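Local atomic coordinates of NADH oxidase (PDB entry 6RVB), a protein that reduces coenzyme A disulfide with electrons from NADH, working as an FAD-dependent flavoprotein of the pyridine nucleotide-disulfide oxidoreductase family. Residues L143-A157 against F168-A180. Numbering follows the deposited sequence.
Sequences LKALPQARRAAILGA and FRKRGLQVTLLEA. With NAD (nicotinamide-adenine-dinucleotide), chain F.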
ATOM      1  N   LEU A 143       7.393  23.182  23.687  1.00 49.37           N
ATOM      2  CA  LEU A 143       6.069  22.967  24.250  1.00 41.99           C
ATOM      3  C   LEU A 143       5.716  24.095  25.284  1.00 50.84           C
ATOM      4  O   LEU A 143       4.536  24.518  25.442  1.00 50.84           O
ATOM      5  CB  LEU A 143       6.059  21.593  24.852  1.00 33.78           C
ATOM      6  CG  LEU A 143       5.008  20.537  24.648  1.00 42.24           C
ATOM      7  CD1 LEU A 143       4.365  20.472  23.248  1.00 48.18           C
ATOM      8  CD2 LEU A 143       5.748  19.251  24.951  1.00 39.84           C
ATOM      9  N   LYS A 144       6.764  24.593  25.939  1.00 45.00           N
ATOM     10  CA  LYS A 144       6.742  25.730  26.822  1.00 47.86           C
ATOM     11  C   LYS A 144       6.406  27.048  26.141  1.00 54.74           C
ATOM     12  O   LYS A 144       5.541  27.787  26.631  1.00 54.22           O
ATOM     13  CB  LYS A 144       8.119  25.851  27.417  1.00 46.76           C
ATOM     14  CG  LYS A 144       8.199  26.016  28.893  1.00 57.19           C
ATOM     15  CD  LYS A 144       8.896  24.838  29.605  1.00 83.93           C
ATOM     16  CE  LYS A 144      10.461  24.962  29.647  1.00 93.00           C
ATOM     17  NZ  LYS A 144      11.143  23.624  30.024  1.00 80.63           N
ATOM     18  N   ALA A 145       7.094  27.333  25.026  1.00 46.52           N
ATOM     19  CA  ALA A 145       6.828  28.480  24.115  1.00 47.24           C
ATOM     20  C   ALA A 145       5.479  28.568  23.426  1.00 51.12           C
ATOM     21  O   ALA A 145       4.940  29.639  23.254  1.00 55.43           O
ATOM     22  CB  ALA A 145       7.818  28.498  23.065  1.00 37.73           C
ATOM     23  N   LEU A 146       4.987  27.432  22.989  1.00 44.77           N
ATOM     24  CA  LEU A 146       3.894  27.357  22.111  1.00 48.40           C
ATOM     25  C   LEU A 146       2.570  28.012  22.581  1.00 54.84           C
ATOM     26  O   LEU A 146       1.914  28.766  21.838  1.00 58.39           O
ATOM     27  CB  LEU A 146       3.743  25.903  21.684  1.00 49.13           C
ATOM     28  CG  LEU A 146       3.768  25.439  20.231  1.00 44.80           C
ATOM     29  CD1 LEU A 146       4.343  26.481  19.274  1.00 40.88           C
ATOM     30  CD2 LEU A 146       4.567  24.177  20.168  1.00 37.71           C
ATOM     31  N   PRO A 147       2.123  27.726  23.798  1.00 62.98           N
ATOM     32  CA  PRO A 147       0.860  28.443  24.166  1.00 67.64           C
ATOM     33  C   PRO A 147       1.305  29.851  24.478  1.00 71.20           C
ATOM     34  O   PRO A 147       2.360  29.998  25.095  1.00 87.02           O
ATOM     35  CB  PRO A 147       0.425  27.736  25.425  1.00 52.28           C
ATOM     36  CG  PRO A 147       1.758  27.283  26.005  1.00 54.31           C
ATOM     37  CD  PRO A 147       2.724  26.982  24.912  1.00 46.42           C
ATOM     38  N   GLN A 148       0.617  30.871  24.040  1.00 57.55           N
ATOM     39  CA  GLN A 148       1.295  32.194  23.949  1.00 76.18           C
ATOM     40  C   GLN A 148       1.853  32.420  22.568  1.00 72.43           C
ATOM     41  O   GLN A 148       2.927  32.944  22.434  1.00 57.16           O
ATOM     42  CB  GLN A 148       2.443  32.384  24.933  1.00 52.57           C
ATOM     43  CG  GLN A 148       2.104  33.254  26.133  1.00 80.21           C
ATOM     44  CD  GLN A 148       1.176  32.546  27.133  1.00105.34           C
ATOM     45  OE1 GLN A 148      -0.071  32.811  27.203  1.00 86.40           O
ATOM     46  NE2 GLN A 148       1.774  31.617  27.915  1.00 95.05           N
ATOM     47  N   ALA A 149       1.062  32.023  21.568  1.00 87.09           N
ATOM     48  CA  ALA A 149       1.390  32.005  20.138  1.00 61.93           C
ATOM     49  C   ALA A 149       2.696  32.603  19.874  1.00 53.76           C
ATOM     50  O   ALA A 149       3.633  32.068  20.462  1.00 49.06           O
ATOM     51  CB  ALA A 149       0.298  32.620  19.324  1.00 66.39           C
ATOM     52  N   ARG A 150       2.821  33.619  18.990  1.00 48.68           N
ATOM     53  CA  ARG A 150       1.792  34.193  18.094  1.00 51.49           C
ATOM     54  C   ARG A 150       2.084  34.074  16.579  1.00 57.17           C
ATOM     55  O   ARG A 150       1.207  33.722  15.768  1.00 54.97           O
ATOM     56  CB  ARG A 150       1.538  35.658  18.379  1.00 54.94           C
ATOM     57  CG  ARG A 150       0.614  36.025  19.490  1.00 60.75           C
ATOM     58  CD  ARG A 150       0.620  37.585  19.640  1.00110.67           C
ATOM     59  NE  ARG A 150      -0.484  38.140  20.447  1.00136.19           N
ATOM     60  CZ  ARG A 150      -0.797  39.442  20.548  1.00137.33           C
ATOM     61  NH1 ARG A 150      -0.102  40.380  19.873  1.00123.66           N
ATOM     62  NH2 ARG A 150      -1.821  39.810  21.333  1.00113.57           N
ATOM     63  N   ARG A 151       3.304  34.398  16.206  1.00 50.05           N
ATOM     64  CA  ARG A 151       3.708  34.467  14.825  1.00 51.04           C
ATOM     65  C   ARG A 151       4.952  33.515  14.686  1.00 54.97           C
ATOM     66  O   ARG A 151       5.995  33.700  15.359  1.00 52.45           O
ATOM     67  CB  ARG A 151       4.056  35.940  14.496  1.00 55.05           C
ATOM     68  CG  ARG A 151       2.944  36.769  13.958  1.00 53.55           C
ATOM     69  CD  ARG A 151       3.191  38.289  14.061  1.00 71.23           C
ATOM     70  NE  ARG A 151       1.981  39.012  14.518  1.00 95.66           N
ATOM     71  CZ  ARG A 151       1.797  39.475  15.768  1.00 96.89           C
ATOM     72  NH1 ARG A 151       2.745  39.312  16.683  1.00 91.62           N
ATOM     73  NH2 ARG A 151       0.678  40.100  16.129  1.00 83.41           N
ATOM     74  N   ALA A 152       4.904  32.475  13.848  1.00 53.01           N
ATOM     75  CA  ALA A 152       6.134  31.668  13.721  1.00 44.67           C
ATOM     76  C   ALA A 152       6.712  31.769  12.326  1.00 47.75           C
ATOM     77  O   ALA A 152       5.980  31.984  11.330  1.00 48.16           O
ATOM     78  CB  ALA A 152       5.905  30.260  14.096  1.00 38.38           C
ATOM     79  N   ALA A 153       8.037  31.671  12.281  1.00 42.41           N
ATOM     80  CA  ALA A 153       8.766  31.522  11.015  1.00 43.00           C
ATOM     81  C   ALA A 153       9.570  30.224  11.065  1.00 48.34           C
ATOM     82  O   ALA A 153      10.326  29.976  12.013  1.00 46.83           O
ATOM     83  CB  ALA A 153       9.707  32.716  10.748  1.00 38.25           C
ATOM     84  N   ILE A 154       9.409  29.386  10.050  1.00 41.89           N
ATOM     85  CA  ILE A 154      10.196  28.175   9.979  1.00 39.95           C
ATOM     86  C   ILE A 154      11.149  28.304   8.810  1.00 45.35           C
ATOM     87  O   ILE A 154      10.716  28.484   7.683  1.00 48.56           O
ATOM     88  CB  ILE A 154       9.225  27.004   9.721  1.00 45.98           C
ATOM     89  CG1 ILE A 154       8.267  26.818  10.862  1.00 34.84           C
ATOM     90  CG2 ILE A 154       9.947  25.688   9.465  1.00 47.61           C
ATOM     91  CD1 ILE A 154       7.218  26.036  10.496  1.00 36.47           C
ATOM     92  N   LEU A 155      12.437  28.275   9.070  1.00 43.99           N
ATOM     93  CA  LEU A 155      13.400  28.215   7.987  1.00 51.18           C
ATOM     94  C   LEU A 155      13.485  26.803   7.489  1.00 50.47           C
ATOM     95  O   LEU A 155      13.867  25.961   8.229  1.00 54.21           O
ATOM     96  CB  LEU A 155      14.788  28.577   8.498  1.00 46.53           C
ATOM     97  CG  LEU A 155      15.130  30.012   8.143  1.00 49.46           C
ATOM     98  CD1 LEU A 155      14.459  30.865   9.116  1.00 43.38           C
ATOM     99  CD2 LEU A 155      16.553  30.233   8.197  1.00 49.85           C
ATOM    100  N   GLY A 156      13.142  26.511   6.263  1.00 45.23           N
ATOM    101  CA  GLY A 156      13.415  25.183   5.767  1.00 41.01           C
ATOM    102  C   GLY A 156      12.209  24.414   5.361  1.00 45.02           C
ATOM    103  O   GLY A 156      11.488  24.108   6.246  1.00 50.60           O
ATOM    104  N   ALA A 157      11.988  24.092   4.084  1.00 37.75           N
ATOM    105  CA  ALA A 157      10.816  23.329   3.713  1.00 38.36           C
ATOM    106  C   ALA A 157      11.010  21.860   3.323  1.00 44.46           C
ATOM    107  O   ALA A 157      10.427  21.424   2.330  1.00 44.67           O
ATOM    108  CB  ALA A 157      10.026  24.035   2.671  1.00 41.67           C
ATOM    109  N   PHE A 168       2.471  23.812  14.342  1.00 41.64           N
ATOM    110  CA  PHE A 168       2.207  25.185  14.694  1.00 42.57           C
ATOM    111  C   PHE A 168       0.834  25.715  14.239  1.00 49.78           C
ATOM    112  O   PHE A 168       0.260  26.496  14.942  1.00 46.24           O
ATOM    113  CB  PHE A 168       3.286  26.072  14.122  1.00 48.44           C
ATOM    114  CG  PHE A 168       4.651  25.773  14.647  1.00 46.73           C
ATOM    115  CD1 PHE A 168       4.810  24.914  15.676  1.00 42.01           C
ATOM    116  CD2 PHE A 168       5.781  26.374  14.104  1.00 39.28           C
ATOM    117  CE1 PHE A 168       6.095  24.625  16.159  1.00 43.14           C
ATOM    118  CE2 PHE A 168       7.063  26.072  14.565  1.00 39.17           C
ATOM    119  CZ  PHE A 168       7.221  25.226  15.602  1.00 39.27           C
ATOM    120  N   ARG A 169       0.309  25.352  13.070  1.00 47.25           N
ATOM    121  CA  ARG A 169      -0.969  25.931  12.688  1.00 46.29           C
ATOM    122  C   ARG A 169      -2.035  25.349  13.625  1.00 48.07           C
ATOM    123  O   ARG A 169      -2.877  26.079  14.163  1.00 52.12           O
ATOM    124  CB  ARG A 169      -1.286  25.648  11.244  1.00 40.82           C
ATOM    125  CG  ARG A 169      -0.485  26.375  10.298  1.00 47.56           C
ATOM    126  CD  ARG A 169      -0.927  27.804  10.155  1.00 53.89           C
ATOM    127  NE  ARG A 169      -2.279  27.938   9.671  1.00 54.40           N
ATOM    128  CZ  ARG A 169      -3.230  28.555  10.347  1.00 53.59           C
ATOM    129  NH1 ARG A 169      -2.927  29.128  11.500  1.00 46.50           N
ATOM    130  NH2 ARG A 169      -4.454  28.614   9.836  1.00 58.42           N
ATOM    131  N   LYS A 170      -1.994  24.036  13.836  1.00 44.27           N
ATOM    132  CA  LYS A 170      -2.946  23.336  14.711  1.00 43.83           C
ATOM    133  C   LYS A 170      -2.938  23.923  16.137  1.00 43.14           C
ATOM    134  O   LYS A 170      -3.818  23.704  16.923  1.00 43.36           O
ATOM    135  CB  LYS A 170      -2.617  21.825  14.806  1.00 44.39           C
ATOM    136  CG  LYS A 170      -2.965  21.041  13.597  1.00 48.94           C
ATOM    137  CD  LYS A 170      -3.067  19.533  13.785  1.00 44.80           C
ATOM    138  CE  LYS A 170      -3.340  18.945  12.378  1.00 52.13           C
ATOM    139  NZ  LYS A 170      -3.470  17.476  12.266  1.00 71.02           N
ATOM    140  N   ARG A 171      -1.891  24.622  16.472  1.00 43.76           N
ATOM    141  CA  ARG A 171      -1.763  25.306  17.747  1.00 48.51           C
ATOM    142  C   ARG A 171      -2.105  26.783  17.675  1.00 52.82           C
ATOM    143  O   ARG A 171      -1.795  27.542  18.549  1.00 49.75           O
ATOM    144  CB  ARG A 171      -0.344  25.164  18.210  1.00 46.81           C
ATOM    145  CG  ARG A 171      -0.179  23.825  18.755  1.00 44.09           C
ATOM    146  CD  ARG A 171      -0.814  23.847  20.131  1.00 43.45           C
ATOM    147  NE  ARG A 171       0.146  23.394  21.099  1.00 44.22           N
ATOM    148  CZ  ARG A 171       0.310  23.963  22.264  1.00 50.73           C
ATOM    149  NH1 ARG A 171      -0.466  24.989  22.621  1.00 58.01           N
ATOM    150  NH2 ARG A 171       1.234  23.474  23.054  1.00 45.85           N
ATOM    151  N   GLY A 172      -2.730  27.177  16.584  1.00 51.54           N
ATOM    152  CA  GLY A 172      -3.068  28.553  16.418  1.00 44.25           C
ATOM    153  C   GLY A 172      -2.126  29.580  15.921  1.00 41.09           C
ATOM    154  O   GLY A 172      -2.649  30.615  15.644  1.00 52.30           O
ATOM    155  N   LEU A 173      -0.823  29.357  15.808  1.00 42.49           N
ATOM    156  CA  LEU A 173       0.105  30.430  15.385  1.00 46.40           C
ATOM    157  C   LEU A 173      -0.095  30.767  13.923  1.00 44.74           C
ATOM    158  O   LEU A 173      -0.714  29.999  13.168  1.00 38.45           O
ATOM    159  CB  LEU A 173       1.581  30.107  15.616  1.00 41.23           C
ATOM    160  CG  LEU A 173       1.981  29.199  16.734  1.00 44.76           C
ATOM    161  CD1 LEU A 173       3.377  29.393  17.021  1.00 43.13           C
ATOM    162  CD2 LEU A 173       1.230  29.446  17.927  1.00 44.12           C
ATOM    163  N   GLN A 174       0.363  31.941  13.509  1.00 40.73           N
ATOM    164  CA  GLN A 174       0.291  32.154  12.113  1.00 50.82           C
ATOM    165  C   GLN A 174       1.669  31.723  11.653  1.00 59.77           C
ATOM    166  O   GLN A 174       2.656  31.982  12.350  1.00 60.57           O
ATOM    167  CB  GLN A 174      -0.191  33.562  11.742  1.00 46.60           C
ATOM    168  CG  GLN A 174       0.689  34.737  12.151  1.00 72.31           C
ATOM    169  CD  GLN A 174       0.248  36.095  11.457  1.00 90.23           C
ATOM    170  OE1 GLN A 174      -0.752  36.094  10.726  1.00 97.66           O
ATOM    171  NE2 GLN A 174       0.979  37.229  11.701  1.00 75.17           N
ATOM    172  N   VAL A 175       1.771  30.969  10.556  1.00 50.22           N
ATOM    173  CA  VAL A 175       3.115  30.526  10.210  1.00 49.66           C
ATOM    174  C   VAL A 175       3.510  30.856   8.837  1.00 52.03           C
ATOM    175  O   VAL A 175       2.736  30.663   7.911  1.00 55.54           O
ATOM    176  CB  VAL A 175       3.419  29.026  10.543  1.00 46.90           C
ATOM    177  CG1 VAL A 175       2.297  28.354  11.364  1.00 45.83           C
ATOM    178  CG2 VAL A 175       3.767  28.264   9.345  1.00 34.99           C
ATOM    179  N   THR A 176       4.713  31.377   8.700  1.00 47.43           N
ATOM    180  CA  THR A 176       5.215  31.601   7.375  1.00 50.25           C
ATOM    181  C   THR A 176       6.516  30.794   7.191  1.00 46.94           C
ATOM    182  O   THR A 176       7.414  30.852   8.041  1.00 51.07           O
ATOM    183  CB  THR A 176       5.249  33.096   7.115  1.00 50.80           C
ATOM    184  OG1 THR A 176       6.369  33.416   6.285  1.00 56.20           O
ATOM    185  CG2 THR A 176       5.329  33.797   8.422  1.00 39.82           C
ATOM    186  N   LEU A 177       6.587  29.980   6.132  1.00 43.70           N
ATOM    187  CA  LEU A 177       7.750  29.106   5.824  1.00 41.94           C
ATOM    188  C   LEU A 177       8.696  29.750   4.840  1.00 46.90           C
ATOM    189  O   LEU A 177       8.314  30.026   3.689  1.00 44.29           O
ATOM    190  CB  LEU A 177       7.249  27.894   5.106  1.00 37.16           C
ATOM    191  CG  LEU A 177       7.339  26.509   5.629  1.00 42.66           C
ATOM    192  CD1 LEU A 177       6.469  25.793   4.655  1.00 52.13           C
ATOM    193  CD2 LEU A 177       8.674  25.966   5.504  1.00 40.84           C
ATOM    194  N   LEU A 178       9.934  29.951   5.254  1.00 47.30           N
ATOM    195  CA  LEU A 178      10.988  30.474   4.370  1.00 45.86           C
ATOM    196  C   LEU A 178      11.903  29.367   3.801  1.00 47.41           C
ATOM    197  O   LEU A 178      12.644  28.731   4.537  1.00 51.67           O
ATOM    198  CB  LEU A 178      11.802  31.465   5.206  1.00 43.40           C
ATOM    199  CG  LEU A 178      10.940  32.450   6.022  1.00 45.51           C
ATOM    200  CD1 LEU A 178      11.640  33.243   7.050  1.00 34.12           C
ATOM    201  CD2 LEU A 178      10.243  33.400   5.140  1.00 44.39           C
ATOM    202  N   GLU A 179      11.868  29.098   2.523  1.00 42.02           N
ATOM    203  CA  GLU A 179      12.845  28.165   1.943  1.00 42.38           C
ATOM    204  C   GLU A 179      13.855  28.859   1.043  1.00 43.59           C
ATOM    205  O   GLU A 179      13.567  29.787   0.340  1.00 48.54           O
ATOM    206  CB  GLU A 179      12.108  27.080   1.159  1.00 39.28           C
ATOM    207  CG  GLU A 179      12.924  26.344   0.168  1.00 40.87           C
ATOM    208  CD  GLU A 179      13.948  25.408   0.827  1.00 53.99           C
ATOM    209  OE1 GLU A 179      13.642  24.711   1.831  1.00 53.17           O
ATOM    210  OE2 GLU A 179      15.075  25.311   0.315  1.00 48.63           O
ATOM    211  N   ALA A 180      15.060  28.386   1.048  1.00 46.76           N
ATOM    212  CA  ALA A 180      16.098  28.927   0.182  1.00 41.48           C
ATOM    213  C   ALA A 180      15.981  28.516  -1.245  1.00 38.61           C
ATOM    214  O   ALA A 180      16.162  29.332  -2.041  1.00 47.68           O
ATOM    215  CB  ALA A 180      17.398  28.573   0.672  1.00 31.15           C
TER
HETATM  216  PA  NAD F 502      16.173  18.677   4.992  1.00 39.40           P
HETATM  217  O1A NAD F 502      15.209  17.579   4.611  1.00 44.89           O
HETATM  218  O2A NAD F 502      17.542  18.621   4.550  1.00 45.18           O
HETATM  219  O5B NAD F 502      15.607  20.126   4.513  1.00 67.72           O
HETATM  220  C5B NAD F 502      15.496  20.725   3.175  1.00 75.24           C
HETATM  221  C4B NAD F 502      16.191  22.124   3.064  1.00 53.48           C
HETATM  222  O4B NAD F 502      16.189  23.230   2.119  1.00 40.38           O
HETATM  223  C3B NAD F 502      15.620  22.736   4.245  1.00 49.26           C
HETATM  224  O3B NAD F 502      16.163  21.919   5.200  1.00 54.82           O
HETATM  225  C2B NAD F 502      16.321  24.055   4.178  1.00 52.79           C
HETATM  226  O2B NAD F 502      17.430  24.461   4.969  1.00 59.40           O
HETATM  227  C1B NAD F 502      17.018  24.095   2.906  1.00 46.51           C
HETATM  228  N9A NAD F 502      16.925  25.546   3.341  1.00 65.64           N
HETATM  229  C8A NAD F 502      15.832  26.456   3.350  1.00 70.41           C
HETATM  230  N7A NAD F 502      16.102  27.715   3.852  1.00 48.98           N
HETATM  231  C5A NAD F 502      17.374  27.605   4.203  1.00 49.26           C
HETATM  232  C6A NAD F 502      18.092  28.584   4.739  1.00 44.70           C
HETATM  233  N6A NAD F 502      17.414  29.657   4.881  1.00 45.89           N
HETATM  234  N1A NAD F 502      19.390  28.363   5.098  1.00 53.95           N
HETATM  235  C2A NAD F 502      19.861  27.060   4.857  1.00 75.34           C
HETATM  236  N3A NAD F 502      19.109  26.010   4.319  1.00 39.76           N
HETATM  237  C4A NAD F 502      17.889  26.303   3.972  1.00 47.80           C
HETATM  238  O3  NAD F 502      16.288  18.624   6.548  1.00 49.52           O
HETATM  239  PN  NAD F 502      15.212  18.319   7.716  1.00 47.31           P
HETATM  240  O1N NAD F 502      15.897  19.041   8.899  1.00 45.87           O
HETATM  241  O2N NAD F 502      13.826  18.652   7.381  1.00 47.46           O
HETATM  242  O5D NAD F 502      15.240  16.731   7.690  1.00 39.17           O
HETATM  243  C5D NAD F 502      15.367  16.000   8.886  1.00 64.14           C
HETATM  244  C4D NAD F 502      15.695  14.505   8.750  1.00 58.14           C
HETATM  245  O4D NAD F 502      15.234  13.686   9.855  1.00 61.09           O
HETATM  246  C3D NAD F 502      15.056  14.023   7.472  1.00 68.29           C
HETATM  247  O3D NAD F 502      15.845  14.181   6.273  1.00 82.46           O
HETATM  248  C2D NAD F 502      14.870  12.593   7.875  1.00 71.48           C
HETATM  249  O2D NAD F 502      16.104  11.969   7.848  1.00 76.44           O
HETATM  250  C1D NAD F 502      14.483  12.646   9.327  1.00 62.96           C
HETATM  251  N1N NAD F 502      13.035  12.943   9.201  1.00 71.16           N
HETATM  252  C2N NAD F 502      12.238  12.067   8.472  1.00 83.83           C
HETATM  253  C3N NAD F 502      10.851  12.259   8.266  1.00 83.00           C
HETATM  254  C7N NAD F 502       9.999  11.270   7.467  1.00 76.04           C
HETATM  255  O7N NAD F 502      10.550  10.300   6.603  1.00 68.52           O
HETATM  256  N7N NAD F 502       8.667  11.338   7.569  1.00 69.47           N
HETATM  257  C4N NAD F 502      10.255  13.396   8.836  1.00 71.17           C
HETATM  258  C5N NAD F 502      11.041  14.287   9.546  1.00 74.16           C
HETATM  259  C6N NAD F 502      12.421  14.054   9.711  1.00 75.82           C
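Glu179 carries the ladder between two parallel strands one step past its backbone rungs: its OE1 takes the amide N of Ala157 at 2.9 Å, nearly straight (168° at the hydrogen). With CG anti to the backbone N (chi1 161°) and a bend at chi2, the carboxylate turns back across the strand ends, beside the adenosine ribose of NAD; OE2 accepts the amide of Lys181. Before it, six backbone bonds join strand 151-155 and its flanking residues to strand 174-178, from Gln174 N on Arg150 O to Gly156 N on Leu178 O. On the face carrying Ala152 and Ile154, the Phe168 ring, carried by the connecting helix, sits obliquely against Ala152 CB and Ile154 CD1, each 3.9 Å from Phe168 CD2. Leu146 crosses Leu173 at about a right angle, its CD1 3.8 Å from Leu173 CD1. Strand 151-155, helix 159-170 and strand 174-178 form a beta-alpha-beta unit of the NAD-binding region, and Gly156 fits the start of a GxGxxG turn. Ala180 N lies 3.1 Å from adenine N7A of NAD. Two amides, one on each oxygen, would thus fix the carboxylate's position and probably stabilise its negative charge near the adenosine ribose.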